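Local coordinates for nisin immunity protein (PDB 5XHB) that takes part in the immunity of the nisin-producing bacterium against externally supplied nisin, as a lipoprotein of the cell membrane crystallised here in its lipid-free form, at residues Gly15-Phe20 against Leu106-Phe111; Leu49-Met54 against Lys58-Ser63; Lys81-Gly86 against Tyr92-Glu97; Ile132-Asn137 against Lys205-Ala210. All blocks are in the same frame, centred on the assembly; numbering follows the deposited sequence.

Contact 1: residues Gly15-Phe20 against Leu106-Phe111; sequences GSYTNF and LRLQNF. With SO4 (sulfate ion), chain B.
Tyr17 reaches from the loop before strand 19-22 to the 3-10 turn at Leu108, and its ring makes most of this contact. From CB the side chain leaves with CG between the backbone N and the carbonyl carbon (chi1 57°), which sets the ring against Leu106 and Leu108. CD2 is the first ring atom to approach Leu108 CD1. At Tyr17 CE2 the ring is closest, 3.6 Å from Leu108 CD1, with Leu106 O near the ring plane at its edge. Leu108 CD1 stands over one face of the Tyr17 ring, 3.8 Å from its centroid and 20° off the normal, a CH-pi contact. CZ lies below both Leu108 methyls, and beyond it Tyr17 OH passes 3.8 Å from Leu108 CD2. Water 1 completes the path: it accepts from Leu108 N at 3.1 Å, donates to Gln109 OE1, and meets Tyr17 OH only weakly. Thr18 CG2 packs on Leu106 CB at 4.0 Å.

Within 15-20, Ser16 OG accepts from Thr18 N and Asn19 N, an ST turn and ST motif that fold the chain around Tyr17 and Thr18. Arg107 turns away and grips the sulfate, with NH1 to O3 and NH2 to O2 both 2.8 Å, while its NE forms a salt bridge with Asp120. No direct hydrogen bond joins the segments; their attachment is mainly apolar, with one water giving a weak polar link at Tyr17 OH.

Contact 2: residues Leu49-Met54 against Lys58-Ser63; sequences LLIVDM and KLLSSS
An antiparallel beta hairpin at the edge of the eight-stranded sheet brings Leu49-Met54, the end of long strand 39-53, against Lys58-Ser63, which carries the short outermost strand 59-60. Two backbone bonds fasten it: Leu60 N to Ile51 O at 2.7 Å, and Asp53 N to Lys58 O at 2.9 Å. Between them Val52 and Leu59 form a non-hydrogen-bonded pair. Farther from the turn, water 2 accepts from Ile51 N and donates to Leu60 O, each at 2.8 Å, bridging the strands where they begin to part.

Ile51 and Leu60 share one face of the sheet, and their side chains cross at about a right angle. With CG2 anti to the backbone N, Ile51 sets that methyl 3.8 Å from Leu60 CB, while CD1, on the other branch, extends to Ser62 CA at 3.7 Å. Leu60 CD1 in turn lies against Asp53 CB at 3.7 Å. On the other face Val52 CG2 meets Leu59 CD2 at 3.9 Å, and Leu50 CD2 touches Leu59 CD1 more loosely. Val52 also packs on Tyr17 and Leu108.

The Asp53 carboxylate accepts from Ser56 N through OD1 and from Asn64 ND2 through OD2, tying the turn to the chain beyond the hairpin. The short strand is therefore held by few direct backbone bonds, supplemented by a water bridge, apolar contacts on both faces and an acidic anchor near the turn.

Contact 3: residues Lys81-Gly86 against Tyr92-Glu97; sequences KSLCMG and YKILPE
Ile94 carries CG1 between its backbone N and carbonyl carbon (chi1 61°), while CG2 stands anti to the carbonyl carbon, and the two branches serve different neighbours. Ile94 CG1 lies 3.6 Å from Leu83 CB, with Ile94 CD1 also near Leu83 CB, the two side chains crossing at a slant; Ile94 CG2 reaches Met85 CB at 4.0 Å. Met85, a selenomethionine, runs out straight through chi2 and bends at chi3 (-66°), with its end on Phe20.

The backbones join as an antiparallel hairpin. Met85 and Tyr92 exchange bonds in both directions, Met85 N to Tyr92 O at 2.8 Å and Tyr92 N to Met85 O at 2.9 Å. Ile94 N adds a straight bond to Leu83 O at 3.0 Å, though it approaches from above the carbonyl plane. At Cys84 and Lys93 the CA atoms close to 4.0 Å while their side chains diverge.

Strand 67-78 flanks strand 83-87, and strand 25-33 pairs with strand 90-96; Ile75 and Phe20 pack against both Met85 and Ile94.

Contact 4: residues Ile132-Asn137 against Lys205-Ala210; sequences IDYMGN and KSLTEA. With SO4 (sulfate ion), chain B.
The sulfate site lies where the hairpin of strands 131-134 and 137-145 faces the loop before strand 210-215, both segments belonging to the Spa1-type C-terminal region. A type I' turn from Tyr134 to Asn137 ends the hairpin, and Tyr134 reaches across to 205-210. Its CG is anti to the backbone N (chi1 170°), which carries the ring to Leu207. Tyr134 CE2 lies 3.7 Å from Leu207 CB and Tyr134 OH 3.6 Å from Leu207 CD1, the side chains crossing at about a right angle. Tyr134 OH donates to sulfate O2 at 2.8 Å, with that oxygen in the ring plane at its edge. Met135 CG sits over one face of the ring, and Phe122 stacks with it.

The loop grips the anion with its backbone: Leu207 N bonds O1 at 3.0 Å and Thr208 N bonds O4 at 2.9 Å. O4 takes a second bond from Thr208 OG1 at 2.8 Å. The other Thr208 branch, CG2, meets Asn137 ND2 at 4.1 Å. Ser206 N donates to Glu209 OE2 at 2.9 Å, from above the carboxylate plane, bracing the turn that presents these amides.

Ala105 N and Arg107 NH1 and NH2, from the chain after strand 90-96, complete the set of donors. The anion, probably from the crystallisation liquor, links segments that share no hydrogen bond; amides and hydroxyls satisfy its oxygens, and the Arg107 guanidinium would probably offset part of its charge.

How the contacts relate
From the N terminus, 15-20 is the first segment met, and contact 1 closes a long loop only when the chain returns at 106-111. Within that loop, contact 2 and then contact 3 each close a short hairpin, one after the other and without touching. Both belong to the eight-stranded sheet, and contact 1 touches each: Leu108 and Tyr17 meet the first hairpin, Phe20 and Asn110 the second. Contact 4 follows in series and closes a long loop of the second sheet, from 132-137 to 205-210; no contacts cross. Contacts 1 and 4 meet through Arg107 and Met135 and share the sulfate, which so joins loops of the two halves of the chain.

Contact 1: residues Gly15-Phe20 against Leu106-Phe111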
loop_
_atom_site.group_PDB
_atom_site.type_symbol
_atom_site.label_atom_id
_atom_site.label_comp_id
_atom_site.label_asym_id
_atom_site.label_seq_id
_atom_site.Cartn_x
_atom_site.Cartn_y
_atom_site.Cartn_z
ATOM N N GLY A 15 -12.962 -11.266 5.047
ATOM C CA GLY A 15 -11.582 -11.506 4.667
ATOM C C GLY A 15 -10.611 -10.342 4.842
ATOM O O GLY A 15 -9.438 -10.480 4.528
ATOM N N SER A 16 -11.085 -9.204 5.345
ATOM C CA SER A 16 -10.223 -8.028 5.504
ATOM C C SER A 16 -9.877 -7.750 6.962
ATOM O O SER A 16 -10.715 -7.939 7.838
ATOM C CB SER A 16 -10.893 -6.778 4.901
ATOM O OG SER A 16 -10.027 -5.645 4.969
ATOM N N TYR A 17 -8.655 -7.291 7.226
ATOM C CA TYR A 17 -8.368 -6.751 8.551
ATOM C C TYR A 17 -8.230 -5.218 8.526
ATOM O O TYR A 17 -7.886 -4.620 9.540
ATOM C CB TYR A 17 -7.103 -7.387 9.156
ATOM C CG TYR A 17 -5.870 -7.246 8.315
ATOM C CD1 TYR A 17 -5.573 -8.175 7.331
ATOM C CD2 TYR A 17 -5.002 -6.178 8.495
ATOM C CE1 TYR A 17 -4.441 -8.048 6.547
ATOM C CE2 TYR A 17 -3.868 -6.036 7.710
ATOM C CZ TYR A 17 -3.596 -6.976 6.740
ATOM O OH TYR A 17 -2.472 -6.850 5.959
ATOM N N THR A 18 -8.525 -4.572 7.395
ATOM C CA THR A 18 -8.401 -3.106 7.346
ATOM C C THR A 18 -9.669 -2.382 6.877
ATOM O O THR A 18 -9.906 -1.228 7.251
ATOM C CB THR A 18 -7.234 -2.652 6.436
ATOM O OG1 THR A 18 -7.460 -3.082 5.089
ATOM C CG2 THR A 18 -5.897 -3.201 6.923
ATOM N N ASN A 19 -10.480 -3.035 6.057
ATOM C CA ASN A 19 -11.605 -2.337 5.438
ATOM C C ASN A 19 -12.930 -2.622 6.139
ATOM O O ASN A 19 -13.300 -3.786 6.369
ATOM C CB ASN A 19 -11.707 -2.701 3.949
ATOM C CG ASN A 19 -10.438 -2.379 3.178
ATOM O OD1 ASN A 19 -9.581 -1.639 3.647
ATOM N ND2 ASN A 19 -10.316 -2.940 1.986
ATOM N N PHE A 20 -13.649 -1.563 6.490
ATOM C CA PHE A 20 -14.871 -1.750 7.255
ATOM C C PHE A 20 -15.908 -0.678 7.000
ATOM O O PHE A 20 -15.641 0.352 6.375
ATOM C CB PHE A 20 -14.547 -1.816 8.754
ATOM C CG PHE A 20 -14.027 -0.521 9.335
ATOM C CD1 PHE A 20 -12.675 -0.195 9.246
ATOM C CD2 PHE A 20 -14.883 0.349 9.999
ATOM C CE1 PHE A 20 -12.183 0.982 9.795
ATOM C CE2 PHE A 20 -14.410 1.533 10.546
ATOM C CZ PHE A 20 -13.049 1.856 10.438
ATOM N N LEU A 106 -3.020 -0.219 7.310
ATOM C CA LEU A 106 -2.339 -0.838 8.445
ATOM C C LEU A 106 -1.414 -1.968 8.004
ATOM O O LEU A 106 -1.829 -2.844 7.247
ATOM C CB LEU A 106 -3.384 -1.374 9.434
ATOM C CG LEU A 106 -2.817 -2.058 10.682
ATOM C CD1 LEU A 106 -2.034 -1.051 11.514
ATOM C CD2 LEU A 106 -3.936 -2.708 11.495
ATOM N N ARG A 107 -0.174 -1.945 8.483
ATOM C CA ARG A 107 0.788 -2.996 8.180
ATOM C C ARG A 107 0.813 -4.074 9.267
ATOM O O ARG A 107 0.991 -3.777 10.444
ATOM C CB ARG A 107 2.197 -2.415 8.011
ATOM C CG ARG A 107 2.350 -1.425 6.859
ATOM C CD ARG A 107 1.736 -1.967 5.589
ATOM N NE ARG A 107 2.240 -1.312 4.376
ATOM C CZ ARG A 107 1.457 -0.830 3.415
ATOM N NH1 ARG A 107 0.133 -0.892 3.545
ATOM N NH2 ARG A 107 1.991 -0.286 2.328
ATOM N N LEU A 108 0.639 -5.320 8.846
ATOM C CA LEU A 108 0.671 -6.479 9.732
ATOM C C LEU A 108 1.999 -6.583 10.478
ATOM O O LEU A 108 2.052 -7.001 11.637
ATOM C CB LEU A 108 0.434 -7.732 8.903
ATOM C CG LEU A 108 -0.614 -8.773 9.261
ATOM C CD1 LEU A 108 -1.891 -8.145 9.795
ATOM C CD2 LEU A 108 -0.885 -9.590 8.004
ATOM N N GLN A 109 3.069 -6.173 9.805
ATOM C CA GLN A 109 4.422 -6.284 10.336
ATOM C C GLN A 109 4.614 -5.477 11.608
ATOM O O GLN A 109 5.528 -5.758 12.380
ATOM C CB GLN A 109 5.449 -5.842 9.285
ATOM C CG GLN A 109 5.615 -6.812 8.114
ATOM C CD GLN A 109 4.501 -6.718 7.070
ATOM O OE1 GLN A 109 3.643 -5.827 7.114
ATOM N NE2 GLN A 109 4.518 -7.645 6.116
ATOM N N ASN A 110 3.764 -4.477 11.829
ATOM C CA ASN A 110 3.803 -3.702 13.072
ATOM C C ASN A 110 3.684 -4.570 14.326
ATOM O O ASN A 110 4.177 -4.208 15.395
ATOM C CB ASN A 110 2.679 -2.659 13.105
ATOM C CG ASN A 110 2.814 -1.605 12.018
ATOM O OD1 ASN A 110 3.828 -1.531 11.335
ATOM N ND2 ASN A 110 1.782 -0.777 11.863
ATOM N N PHE A 111 2.995 -5.697 14.200
ATOM C CA PHE A 111 2.679 -6.526 15.355
ATOM C C PHE A 111 3.453 -7.845 15.339
ATOM O O PHE A 111 3.065 -8.800 16.013
ATOM C CB PHE A 111 1.174 -6.783 15.405
ATOM C CG PHE A 111 0.358 -5.541 15.189
ATOM C CD1 PHE A 111 0.046 -4.709 16.254
ATOM C CD2 PHE A 111 -0.064 -5.189 13.919
ATOM C CE1 PHE A 111 -0.687 -3.550 16.058
ATOM C CE2 PHE A 111 -0.797 -4.021 13.708
ATOM C CZ PHE A 111 -1.104 -3.203 14.777
HETATM S S SO4 B . -1.381 0.385 0.383
HETATM O O1 SO4 B . -1.884 1.675 -0.132
HETATM O O2 SO4 B . 0.078 0.366 0.327
HETATM O O3 SO4 B . -1.799 0.184 1.769
HETATM O O4 SO4 B . -1.932 -0.663 -0.470
HETATM O O HOH W 1 0.839 -6.096 5.884
#

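Contact 2: residues Leu49-Met54 against Lys58-Ser63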
loop_
_atom_site.group_PDB
_atom_site.type_symbol
_atom_site.label_atom_id
_atom_site.label_comp_id
_atom_site.label_asym_id
_atom_site.label_seq_id
_atom_site.Cartn_x
_atom_site.Cartn_y
_atom_site.Cartn_z
ATOM N N LEU A 49 -11.695 -9.935 17.255
ATOM C CA LEU A 49 -10.409 -10.597 17.165
ATOM C C LEU A 49 -10.235 -11.204 15.785
ATOM O O LEU A 49 -11.101 -11.930 15.300
ATOM C CB LEU A 49 -10.268 -11.673 18.254
ATOM C CG LEU A 49 -8.898 -12.353 18.290
ATOM C CD1 LEU A 49 -8.419 -12.539 19.721
ATOM C CD2 LEU A 49 -8.964 -13.692 17.583
ATOM N N LEU A 50 -9.110 -10.902 15.155
ATOM C CA LEU A 50 -8.784 -11.476 13.863
ATOM C C LEU A 50 -7.455 -12.190 13.950
ATOM O O LEU A 50 -6.546 -11.739 14.647
ATOM C CB LEU A 50 -8.724 -10.396 12.773
ATOM C CG LEU A 50 -10.020 -9.631 12.473
ATOM C CD1 LEU A 50 -9.793 -8.620 11.362
ATOM C CD2 LEU A 50 -11.127 -10.589 12.087
ATOM N N ILE A 51 -7.345 -13.301 13.231
ATOM C CA ILE A 51 -6.097 -14.037 13.129
ATOM C C ILE A 51 -5.622 -14.002 11.685
ATOM O O ILE A 51 -6.334 -14.447 10.791
ATOM C CB ILE A 51 -6.264 -15.498 13.585
ATOM C CG1 ILE A 51 -6.778 -15.547 15.026
ATOM C CG2 ILE A 51 -4.950 -16.245 13.443
ATOM C CD1 ILE A 51 -7.015 -16.971 15.547
ATOM N N VAL A 52 -4.437 -13.452 11.448
ATOM C CA VAL A 52 -4.007 -13.192 10.078
ATOM C C VAL A 52 -2.686 -13.859 9.724
ATOM O O VAL A 52 -1.669 -13.637 10.375
ATOM C CB VAL A 52 -3.860 -11.685 9.806
ATOM C CG1 VAL A 52 -3.829 -11.432 8.305
ATOM C CG2 VAL A 52 -5.005 -10.914 10.442
ATOM N N ASP A 53 -2.712 -14.665 8.670
ATOM C CA ASP A 53 -1.503 -15.282 8.153
ATOM C C ASP A 53 -0.583 -14.213 7.576
ATOM O O ASP A 53 -0.932 -13.567 6.603
ATOM C CB ASP A 53 -1.849 -16.320 7.088
ATOM C CG ASP A 53 -0.618 -17.002 6.525
ATOM O OD1 ASP A 53 -0.011 -16.452 5.582
ATOM O OD2 ASP A 53 -0.260 -18.088 7.031
HETATM N N MSE A 54 0.593 -14.032 8.167
HETATM C CA MSE A 54 1.480 -12.939 7.777
HETATM C C MSE A 54 1.979 -13.055 6.337
HETATM O O MSE A 54 2.293 -12.050 5.705
HETATM C CB MSE A 54 2.669 -12.866 8.732
HETATM C CG MSE A 54 3.390 -11.531 8.750
HETATM SE SE MSE A 54 3.870 -11.031 10.577
HETATM C CE MSE A 54 4.415 -12.787 11.240
ATOM N N LYS A 58 -4.107 -13.643 4.693
ATOM C CA LYS A 58 -5.448 -14.196 4.732
ATOM C C LYS A 58 -5.887 -14.426 6.174
ATOM O O LYS A 58 -5.063 -14.678 7.049
ATOM C CB LYS A 58 -5.507 -15.499 3.931
ATOM C CG LYS A 58 -5.378 -15.285 2.422
ATOM C CD LYS A 58 -5.000 -16.566 1.685
ATOM C CE LYS A 58 -4.692 -16.276 0.213
ATOM N NZ LYS A 58 -4.102 -17.450 -0.500
ATOM N N LEU A 59 -7.186 -14.308 6.420
ATOM C CA LEU A 59 -7.728 -14.564 7.743
ATOM C C LEU A 59 -7.661 -16.057 8.049
ATOM O O LEU A 59 -7.864 -16.885 7.158
ATOM C CB LEU A 59 -9.165 -14.061 7.845
ATOM C CG LEU A 59 -9.338 -12.554 7.678
ATOM C CD1 LEU A 59 -10.734 -12.130 8.110
ATOM C CD2 LEU A 59 -8.283 -11.803 8.468
ATOM N N LEU A 60 -7.362 -16.390 9.303
ATOM C CA LEU A 60 -7.306 -17.777 9.757
ATOM C C LEU A 60 -8.323 -18.004 10.867
ATOM O O LEU A 60 -8.765 -17.056 11.518
ATOM C CB LEU A 60 -5.901 -18.136 10.254
ATOM C CG LEU A 60 -4.726 -17.869 9.313
ATOM C CD1 LEU A 60 -3.414 -17.852 10.077
ATOM C CD2 LEU A 60 -4.675 -18.903 8.206
ATOM N N SER A 61 -8.694 -19.261 11.085
ATOM C CA SER A 61 -9.626 -19.604 12.153
ATOM C C SER A 61 -8.873 -19.966 13.435
ATOM O O SER A 61 -9.455 -20.009 14.519
ATOM C CB SER A 61 -10.540 -20.754 11.716
ATOM O OG SER A 61 -9.807 -21.741 11.004
ATOM N N SER A 62 -7.573 -20.214 13.298
ATOM C CA SER A 62 -6.704 -20.479 14.438
ATOM C C SER A 62 -5.278 -20.083 14.073
ATOM O O SER A 62 -4.938 -20.005 12.890
ATOM C CB SER A 62 -6.770 -21.953 14.853
ATOM O OG SER A 62 -5.792 -22.727 14.174
ATOM N N SER A 63 -4.445 -19.829 15.077
ATOM C CA SER A 63 -3.102 -19.314 14.820
ATOM C C SER A 63 -2.187 -20.368 14.192
ATOM O O SER A 63 -2.367 -21.565 14.404
ATOM C CB SER A 63 -2.474 -18.786 16.113
ATOM O OG SER A 63 -1.705 -19.787 16.759
HETATM O O HOH W 2 -9.560 -14.466 12.085
#

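Contact 3: residues Lys81-Gly86 against Tyr92-Glu97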
loop_
_atom_site.group_PDB
_atom_site.type_symbol
_atom_site.label_atom_id
_atom_site.label_comp_id
_atom_site.label_asym_id
_atom_site.label_seq_id
_atom_site.Cartn_x
_atom_site.Cartn_y
_atom_site.Cartn_z
ATOM N N LYS A 81 -9.354 15.792 16.118
ATOM C CA LYS A 81 -10.708 15.460 15.674
ATOM C C LYS A 81 -10.761 14.381 14.589
ATOM O O LYS A 81 -11.829 14.084 14.063
ATOM C CB LYS A 81 -11.449 16.717 15.189
ATOM C CG LYS A 81 -11.658 17.769 16.273
ATOM C CD LYS A 81 -12.302 19.038 15.698
ATOM C CE LYS A 81 -12.564 20.061 16.797
ATOM N NZ LYS A 81 -13.006 21.380 16.254
ATOM N N SER A 82 -9.628 13.755 14.277
ATOM C CA SER A 82 -9.671 12.590 13.402
ATOM C C SER A 82 -10.133 11.389 14.232
ATOM O O SER A 82 -10.183 11.462 15.461
ATOM C CB SER A 82 -8.302 12.333 12.754
ATOM O OG SER A 82 -7.369 11.938 13.741
ATOM N N LEU A 83 -10.514 10.296 13.579
ATOM C CA LEU A 83 -10.910 9.096 14.320
ATOM C C LEU A 83 -9.791 8.063 14.301
ATOM O O LEU A 83 -8.990 8.021 13.368
ATOM C CB LEU A 83 -12.184 8.479 13.735
ATOM C CG LEU A 83 -13.424 9.359 13.710
ATOM C CD1 LEU A 83 -14.560 8.617 13.024
ATOM C CD2 LEU A 83 -13.808 9.748 15.125
ATOM N N CYS A 84 -9.731 7.223 15.328
ATOM C CA CYS A 84 -8.759 6.141 15.320
ATOM C C CYS A 84 -9.329 4.889 15.973
ATOM O O CYS A 84 -10.393 4.925 16.606
ATOM C CB CYS A 84 -7.463 6.571 16.015
ATOM S SG CYS A 84 -7.673 7.002 17.760
HETATM N N MSE A 85 -8.627 3.775 15.790
HETATM C CA MSE A 85 -9.108 2.496 16.256
HETATM C C MSE A 85 -8.061 1.842 17.127
HETATM O O MSE A 85 -6.872 1.899 16.822
HETATM C CB MSE A 85 -9.458 1.587 15.087
HETATM C CG MSE A 85 -9.998 0.237 15.541
HETATM SE SE MSE A 85 -10.554 -0.845 14.028
HETATM C CE MSE A 85 -12.071 0.255 13.419
ATOM N N GLY A 86 -8.500 1.225 18.218
ATOM C CA GLY A 86 -7.576 0.458 19.039
ATOM C C GLY A 86 -7.185 -0.819 18.319
ATOM O O GLY A 86 -8.051 -1.612 17.933
ATOM N N TYR A 92 -4.587 3.429 15.759
ATOM C CA TYR A 92 -4.263 3.778 14.385
ATOM C C TYR A 92 -5.391 4.583 13.780
ATOM O O TYR A 92 -6.562 4.249 13.963
ATOM C CB TYR A 92 -3.985 2.520 13.557
ATOM C CG TYR A 92 -2.631 1.915 13.840
ATOM C CD1 TYR A 92 -2.468 0.961 14.836
ATOM C CD2 TYR A 92 -1.506 2.315 13.115
ATOM C CE1 TYR A 92 -1.218 0.421 15.106
ATOM C CE2 TYR A 92 -0.263 1.771 13.369
ATOM C CZ TYR A 92 -0.126 0.828 14.367
ATOM O OH TYR A 92 1.109 0.288 14.630
ATOM N N LYS A 93 -5.026 5.653 13.079
ATOM C CA LYS A 93 -6.007 6.522 12.437
ATOM C C LYS A 93 -6.832 5.727 11.443
ATOM O O LYS A 93 -6.309 4.824 10.793
ATOM C CB LYS A 93 -5.299 7.687 11.722
ATOM C CG LYS A 93 -6.238 8.759 11.153
ATOM C CD LYS A 93 -5.449 9.861 10.377
ATOM C CE LYS A 93 -4.559 10.690 11.283
ATOM N NZ LYS A 93 -3.674 11.667 10.528
ATOM N N ILE A 94 -8.117 6.050 11.343
ATOM C CA ILE A 94 -8.949 5.494 10.286
ATOM C C ILE A 94 -9.293 6.636 9.328
ATOM O O ILE A 94 -9.369 7.795 9.742
ATOM C CB ILE A 94 -10.245 4.830 10.814
ATOM C CG1 ILE A 94 -11.127 5.840 11.560
ATOM C CG2 ILE A 94 -9.920 3.587 11.668
ATOM C CD1 ILE A 94 -12.556 5.364 11.781
ATOM N N LEU A 95 -9.479 6.302 8.057
ATOM C CA LEU A 95 -9.786 7.292 7.027
ATOM C C LEU A 95 -10.881 6.756 6.121
ATOM O O LEU A 95 -11.031 5.549 5.989
ATOM C CB LEU A 95 -8.530 7.618 6.195
ATOM C CG LEU A 95 -7.422 8.479 6.814
ATOM C CD1 LEU A 95 -6.219 8.595 5.872
ATOM C CD2 LEU A 95 -7.943 9.879 7.207
ATOM N N PRO A 96 -11.642 7.653 5.478
ATOM C CA PRO A 96 -12.603 7.207 4.462
ATOM C C PRO A 96 -11.878 6.480 3.330
ATOM O O PRO A 96 -10.708 6.766 3.071
ATOM C CB PRO A 96 -13.236 8.515 3.946
ATOM C CG PRO A 96 -12.803 9.592 4.902
ATOM C CD PRO A 96 -11.572 9.120 5.607
ATOM N N GLU A 97 -12.563 5.562 2.664
ATOM C CA GLU A 97 -11.974 4.812 1.559
ATOM C C GLU A 97 -11.606 5.698 0.380
ATOM O O GLU A 97 -10.798 5.312 -0.461
ATOM C CB GLU A 97 -12.937 3.709 1.094
ATOM C CG GLU A 97 -13.101 2.566 2.095
ATOM C CD GLU A 97 -11.902 1.623 2.137
ATOM O OE1 GLU A 97 -10.856 1.962 1.558
ATOM O OE2 GLU A 97 -12.014 0.528 2.738
#

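Contact 4: residues Ile132-Asn137 against Lys205-Ala210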
loop_
_atom_site.group_PDB
_atom_site.type_symbol
_atom_site.label_atom_id
_atom_site.label_comp_id
_atom_site.label_asym_id
_atom_site.label_seq_id
_atom_site.Cartn_x
_atom_site.Cartn_y
_atom_site.Cartn_z
ATOM N N ILE A 132 8.487 -3.563 -11.146
ATOM C CA ILE A 132 8.819 -2.925 -9.890
ATOM C C ILE A 132 8.388 -3.814 -8.740
ATOM O O ILE A 132 7.293 -4.383 -8.770
ATOM C CB ILE A 132 8.148 -1.541 -9.775
ATOM C CG1 ILE A 132 8.847 -0.578 -10.733
ATOM C CG2 ILE A 132 8.232 -1.005 -8.345
ATOM C CD1 ILE A 132 8.319 0.797 -10.669
ATOM N N ASP A 133 9.264 -3.946 -7.749
ATOM C CA ASP A 133 8.963 -4.704 -6.533
ATOM C C ASP A 133 8.426 -3.776 -5.447
ATOM O O ASP A 133 9.017 -2.727 -5.169
ATOM C CB ASP A 133 10.208 -5.416 -6.001
ATOM C CG ASP A 133 10.900 -6.273 -7.050
ATOM O OD1 ASP A 133 10.271 -6.638 -8.066
ATOM O OD2 ASP A 133 12.091 -6.575 -6.847
ATOM N N TYR A 134 7.322 -4.171 -4.823
ATOM C CA TYR A 134 6.734 -3.379 -3.751
ATOM C C TYR A 134 5.900 -4.255 -2.816
ATOM O O TYR A 134 5.018 -4.989 -3.265
ATOM C CB TYR A 134 5.868 -2.251 -4.322
ATOM C CG TYR A 134 5.040 -1.524 -3.275
ATOM C CD1 TYR A 134 5.653 -0.747 -2.301
ATOM C CD2 TYR A 134 3.651 -1.612 -3.273
ATOM C CE1 TYR A 134 4.909 -0.072 -1.347
ATOM C CE2 TYR A 134 2.892 -0.944 -2.314
ATOM C CZ TYR A 134 3.532 -0.175 -1.360
ATOM O OH TYR A 134 2.799 0.486 -0.406
HETATM N N MSE A 135 6.184 -4.172 -1.521
HETATM C CA MSE A 135 5.397 -4.893 -0.506
HETATM C C MSE A 135 5.320 -6.396 -0.749
HETATM O O MSE A 135 4.287 -7.018 -0.485
HETATM C CB MSE A 135 3.977 -4.330 -0.426
HETATM C CG MSE A 135 3.867 -3.064 0.392
HETATM SE SE MSE A 135 4.237 -3.394 2.287
HETATM C CE MSE A 135 2.701 -4.568 2.651
ATOM N N GLY A 136 6.410 -6.969 -1.253
ATOM C CA GLY A 136 6.494 -8.403 -1.464
ATOM C C GLY A 136 5.796 -8.846 -2.728
ATOM O O GLY A 136 5.685 -10.037 -2.996
ATOM N N ASN A 137 5.315 -7.878 -3.504
ATOM C CA ASN A 137 4.664 -8.158 -4.774
ATOM C C ASN A 137 5.491 -7.610 -5.943
ATOM O O ASN A 137 6.373 -6.774 -5.757
ATOM C CB ASN A 137 3.259 -7.541 -4.816
ATOM C CG ASN A 137 2.377 -8.009 -3.678
ATOM O OD1 ASN A 137 2.323 -9.195 -3.366
ATOM N ND2 ASN A 137 1.675 -7.067 -3.050
ATOM N N LYS A 205 -7.364 3.900 -5.835
ATOM C CA LYS A 205 -6.740 2.587 -5.764
ATOM C C LYS A 205 -5.694 2.526 -4.664
ATOM O O LYS A 205 -4.914 3.460 -4.498
ATOM C CB LYS A 205 -6.089 2.221 -7.113
ATOM C CG LYS A 205 -7.048 2.324 -8.300
ATOM C CD LYS A 205 -6.567 1.534 -9.524
ATOM C CE LYS A 205 -7.518 1.733 -10.714
ATOM N NZ LYS A 205 -7.096 1.013 -11.962
ATOM N N SER A 206 -5.672 1.433 -3.907
ATOM C CA SER A 206 -4.569 1.219 -2.976
ATOM C C SER A 206 -3.267 0.982 -3.746
ATOM O O SER A 206 -3.298 0.536 -4.891
ATOM C CB SER A 206 -4.867 0.044 -2.050
ATOM O OG SER A 206 -4.824 -1.166 -2.773
ATOM N N LEU A 207 -2.127 1.288 -3.127
ATOM C CA LEU A 207 -0.832 1.090 -3.792
ATOM C C LEU A 207 -0.600 -0.385 -4.089
ATOM O O LEU A 207 0.046 -0.742 -5.077
ATOM C CB LEU A 207 0.313 1.636 -2.936
ATOM C CG LEU A 207 0.447 3.157 -2.866
ATOM C CD1 LEU A 207 1.497 3.559 -1.827
ATOM C CD2 LEU A 207 0.817 3.732 -4.233
ATOM N N THR A 208 -1.138 -1.245 -3.229
ATOM C CA THR A 208 -1.065 -2.686 -3.444
ATOM C C THR A 208 -1.728 -3.082 -4.760
ATOM O O THR A 208 -1.285 -4.020 -5.417
ATOM C CB THR A 208 -1.721 -3.460 -2.262
ATOM O OG1 THR A 208 -0.938 -3.241 -1.087
ATOM C CG2 THR A 208 -1.762 -4.947 -2.542
ATOM N N GLU A 209 -2.774 -2.356 -5.150
ATOM C CA GLU A 209 -3.503 -2.640 -6.390
ATOM C C GLU A 209 -2.743 -2.150 -7.621
ATOM O O GLU A 209 -2.527 -2.891 -8.583
ATOM C CB GLU A 209 -4.875 -1.966 -6.415
ATOM C CG GLU A 209 -5.909 -2.358 -5.373
ATOM C CD GLU A 209 -7.115 -1.418 -5.454
ATOM O OE1 GLU A 209 -7.701 -1.309 -6.562
ATOM O OE2 GLU A 209 -7.444 -0.752 -4.449
ATOM N N ALA A 210 -2.371 -0.877 -7.584
ATOM C CA ALA A 210 -1.722 -0.233 -8.720
ATOM C C ALA A 210 -1.078 1.065 -8.287
ATOM O O ALA A 210 -1.469 1.663 -7.278
ATOM C CB ALA A 210 -2.725 0.041 -9.842
HETATM S S SO4 B . -1.381 0.385 0.383
HETATM O O1 SO4 B . -1.884 1.675 -0.132
HETATM O O2 SO4 B . 0.078 0.366 0.327
HETATM O O3 SO4 B . -1.799 0.184 1.769
HETATM O O4 SO4 B . -1.932 -0.663 -0.470
#